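Local coordinates for protein nicotinate-nucleotide--dimethylbenzimidazole phosphoribosyltransferase (Thermus thermophilus HB8, PDB 1WX1) that probably makes alpha-ribazole 5'-phosphate from nicotinate mononucleotide and 5,6-dimethylbenzimidazole, a step in cobalamin biosynthesis, at residues R116-G121 with E137-A142. Numbering follows the deposited sequence.
Sequences RKVRPG and ERALLA
Val118 fits into the corner between the Arg138 side chain and the backbone of the helix at Ala139. Its two methyls have separate tasks. CG2 rests on the helix, 3.8 Å from Ala139 N and 4.1 Å from Ala139 CB, and also touches Arg138 CB. CG1 stands anti to the backbone N (chi1 174°) and sits under the centre of the Arg138 guanidinium, 3.9 Å from CZ. The arginine chain bends at chi3 (-81°), which helps bring this flat group back over the methyl. Further along, Arg116 CB meets Ala142 CB at 3.7 Å, an aliphatic contact with a small residue that lets the loop come close.

The polar links between the two segments run through water. Arg138 NH2 donates to a water at 2.8 Å, and that water donates to Val118 O. Arg138 NH1 donates a hydrogen bond to a second water 2.9 Å away, which reaches Lys117 O only weakly. Both waters lie at the guanidinium edge, in its plane. The NE of the same arginine forms a salt bridge with Glu134. An alanine in place of Val118 would probably leave one face of the guanidinium without its methyl and open a gap against Ala139.

The contact joins the loop after strand 113-115, a strand that is outermost in the parallel sheet of this chain, to helix 133-152, within the connection from that strand to the helix. Arg116 NH2 forms a salt bridge with Glu145, farther on in the same helix. Leu99 of strand 94-100 touches both Arg116 and Ala142, while Leu228 of helix 228-242 packs on Val118.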
ATOM      1  N   ARG A 116     -15.361  26.008 -13.082  1.00 15.99           N
ATOM      2  CA  ARG A 116     -16.738  25.760 -13.506  1.00 17.70           C
ATOM      3  C   ARG A 116     -17.702  25.961 -12.338  1.00 17.39           C
ATOM      4  O   ARG A 116     -18.616  25.164 -12.125  1.00 16.13           O
ATOM      5  CB  ARG A 116     -16.861  24.327 -14.030  1.00 18.59           C
ATOM      6  CG  ARG A 116     -15.979  24.040 -15.236  1.00 22.46           C
ATOM      7  CD  ARG A 116     -16.544  24.669 -16.506  1.00 25.04           C
ATOM      8  NE  ARG A 116     -15.714  24.392 -17.678  1.00 30.03           N
ATOM      9  CZ  ARG A 116     -14.542  24.972 -17.934  1.00 34.41           C
ATOM     10  NH1 ARG A 116     -14.038  25.878 -17.104  1.00 34.73           N
ATOM     11  NH2 ARG A 116     -13.870  24.648 -19.032  1.00 35.27           N
ATOM     12  N   LYS A 117     -17.486  27.032 -11.585  1.00 17.10           N
ATOM     13  CA  LYS A 117     -18.314  27.335 -10.423  1.00 17.27           C
ATOM     14  C   LYS A 117     -19.790  27.402 -10.808  1.00 17.10           C
ATOM     15  O   LYS A 117     -20.190  28.236 -11.618  1.00 17.05           O
ATOM     16  CB  LYS A 117     -17.867  28.664  -9.802  1.00 17.68           C
ATOM     17  CG  LYS A 117     -18.306  28.857  -8.360  1.00 18.44           C
ATOM     18  CD  LYS A 117     -18.035  30.282  -7.864  1.00 19.38           C
ATOM     19  CE  LYS A 117     -16.557  30.666  -7.942  1.00 18.81           C
ATOM     20  NZ  LYS A 117     -15.694  29.888  -7.003  1.00 18.85           N
ATOM     21  N   VAL A 118     -20.587  26.509 -10.231  1.00 17.12           N
ATOM     22  CA  VAL A 118     -22.022  26.451 -10.494  1.00 18.52           C
ATOM     23  C   VAL A 118     -22.734  27.526  -9.668  1.00 19.67           C
ATOM     24  O   VAL A 118     -23.631  28.223 -10.153  1.00 18.90           O
ATOM     25  CB  VAL A 118     -22.581  25.057 -10.130  1.00 18.27           C
ATOM     26  CG1 VAL A 118     -24.102  25.042 -10.272  1.00 18.00           C
ATOM     27  CG2 VAL A 118     -21.949  24.003 -11.034  1.00 19.13           C
ATOM     28  N   ARG A 119     -22.312  27.646  -8.417  1.00 18.03           N
ATOM     29  CA  ARG A 119     -22.850  28.633  -7.489  1.00 19.45           C
ATOM     30  C   ARG A 119     -21.863  28.702  -6.332  1.00 20.51           C
ATOM     31  O   ARG A 119     -21.041  27.798  -6.161  1.00 19.74           O
ATOM     32  CB  ARG A 119     -24.236  28.213  -6.986  1.00 18.73           C
ATOM     33  CG  ARG A 119     -24.321  26.777  -6.489  1.00 19.19           C
ATOM     34  CD  ARG A 119     -25.735  26.448  -6.014  1.00 19.64           C
ATOM     35  NE  ARG A 119     -26.064  27.140  -4.766  1.00 21.43           N
ATOM     36  CZ  ARG A 119     -27.296  27.283  -4.288  1.00 19.98           C
ATOM     37  NH1 ARG A 119     -28.335  26.786  -4.953  1.00 20.87           N
ATOM     38  NH2 ARG A 119     -27.489  27.909  -3.136  1.00 20.47           N
ATOM     39  N   PRO A 120     -21.915  29.778  -5.532  1.00 21.05           N
ATOM     40  CA  PRO A 120     -21.001  29.923  -4.396  1.00 22.12           C
ATOM     41  C   PRO A 120     -21.420  29.036  -3.229  1.00 22.91           C
ATOM     42  O   PRO A 120     -21.968  29.510  -2.237  1.00 23.51           O
ATOM     43  CB  PRO A 120     -21.101  31.412  -4.071  1.00 24.12           C
ATOM     44  CG  PRO A 120     -22.539  31.708  -4.367  1.00 24.15           C
ATOM     45  CD  PRO A 120     -22.756  30.980  -5.691  1.00 22.83           C
ATOM     46  N   GLY A 121     -21.154  27.742  -3.359  1.00 21.04           N
ATOM     47  CA  GLY A 121     -21.524  26.807  -2.316  1.00 20.86           C
ATOM     48  C   GLY A 121     -23.003  26.464  -2.372  1.00 20.01           C
ATOM     49  O   GLY A 121     -23.798  27.172  -2.987  1.00 20.71           O
ATOM     50  N   GLU A 137     -26.913  19.128 -12.490  1.00 16.31           N
ATOM     51  CA  GLU A 137     -26.532  18.693 -13.837  1.00 16.45           C
ATOM     52  C   GLU A 137     -25.260  19.406 -14.291  1.00 15.13           C
ATOM     53  O   GLU A 137     -24.363  18.788 -14.861  1.00 13.98           O
ATOM     54  CB  GLU A 137     -27.658  18.962 -14.841  1.00 16.42           C
ATOM     55  CG  GLU A 137     -27.285  18.701 -16.308  1.00 19.70           C
ATOM     56  CD  GLU A 137     -27.006  17.231 -16.640  1.00 23.34           C
ATOM     57  OE1 GLU A 137     -26.547  16.960 -17.772  1.00 22.17           O
ATOM     58  OE2 GLU A 137     -27.249  16.347 -15.788  1.00 23.64           O
ATOM     59  N   ARG A 138     -25.173  20.709 -14.042  1.00 13.91           N
ATOM     60  CA  ARG A 138     -23.980  21.443 -14.444  1.00 14.02           C
ATOM     61  C   ARG A 138     -22.747  20.938 -13.701  1.00 12.59           C
ATOM     62  O   ARG A 138     -21.661  20.851 -14.280  1.00 13.55           O
ATOM     63  CB  ARG A 138     -24.163  22.948 -14.219  1.00 15.18           C
ATOM     64  CG  ARG A 138     -24.991  23.623 -15.313  1.00 17.88           C
ATOM     65  CD  ARG A 138     -24.980  25.138 -15.159  1.00 22.81           C
ATOM     66  NE  ARG A 138     -25.945  25.572 -14.156  1.00 28.21           N
ATOM     67  CZ  ARG A 138     -25.802  26.654 -13.397  1.00 31.92           C
ATOM     68  NH1 ARG A 138     -24.723  27.420 -13.517  1.00 30.27           N
ATOM     69  NH2 ARG A 138     -26.746  26.974 -12.522  1.00 30.18           N
ATOM     70  N   ALA A 139     -22.912  20.600 -12.426  1.00 11.65           N
ATOM     71  CA  ALA A 139     -21.792  20.086 -11.635  1.00 14.44           C
ATOM     72  C   ALA A 139     -21.348  18.725 -12.180  1.00 15.60           C
ATOM     73  O   ALA A 139     -20.149  18.446 -12.284  1.00 14.36           O
ATOM     74  CB  ALA A 139     -22.196  19.955 -10.163  1.00 12.37           C
ATOM     75  N   LEU A 140     -22.321  17.882 -12.519  1.00 14.46           N
ATOM     76  CA  LEU A 140     -22.037  16.558 -13.063  1.00 14.45           C
ATOM     77  C   LEU A 140     -21.231  16.677 -14.354  1.00 14.18           C
ATOM     78  O   LEU A 140     -20.236  15.977 -14.540  1.00 14.03           O
ATOM     79  CB  LEU A 140     -23.341  15.818 -13.356  1.00 16.89           C
ATOM     80  CG  LEU A 140     -23.212  14.388 -13.883  1.00 19.45           C
ATOM     81  CD1 LEU A 140     -23.028  13.440 -12.719  1.00 20.35           C
ATOM     82  CD2 LEU A 140     -24.471  14.014 -14.657  1.00 25.12           C
ATOM     83  N   LEU A 141     -21.672  17.569 -15.239  1.00 12.60           N
ATOM     84  CA  LEU A 141     -21.008  17.795 -16.519  1.00 13.43           C
ATOM     85  C   LEU A 141     -19.610  18.376 -16.352  1.00 12.74           C
ATOM     86  O   LEU A 141     -18.720  18.070 -17.140  1.00 11.81           O
ATOM     87  CB  LEU A 141     -21.847  18.730 -17.400  1.00 12.90           C
ATOM     88  CG  LEU A 141     -23.225  18.173 -17.783  1.00 15.14           C
ATOM     89  CD1 LEU A 141     -24.015  19.230 -18.536  1.00 14.30           C
ATOM     90  CD2 LEU A 141     -23.055  16.911 -18.625  1.00 17.69           C
ATOM     91  N   ALA A 142     -19.425  19.226 -15.346  1.00 12.10           N
ATOM     92  CA  ALA A 142     -18.114  19.817 -15.081  1.00 13.04           C
ATOM     93  C   ALA A 142     -17.168  18.687 -14.685  1.00 12.57           C
ATOM     94  O   ALA A 142     -15.982  18.711 -15.013  1.00 11.58           O
ATOM     95  CB  ALA A 142     -18.212  20.857 -13.948  1.00 14.35           C
TER
HETATM   96  O   HOH W   1     -21.972  27.442 -14.401  1.00 40.15           O
HETATM   97  O   HOH W   2     -26.598  28.814 -10.424  1.00 44.02           O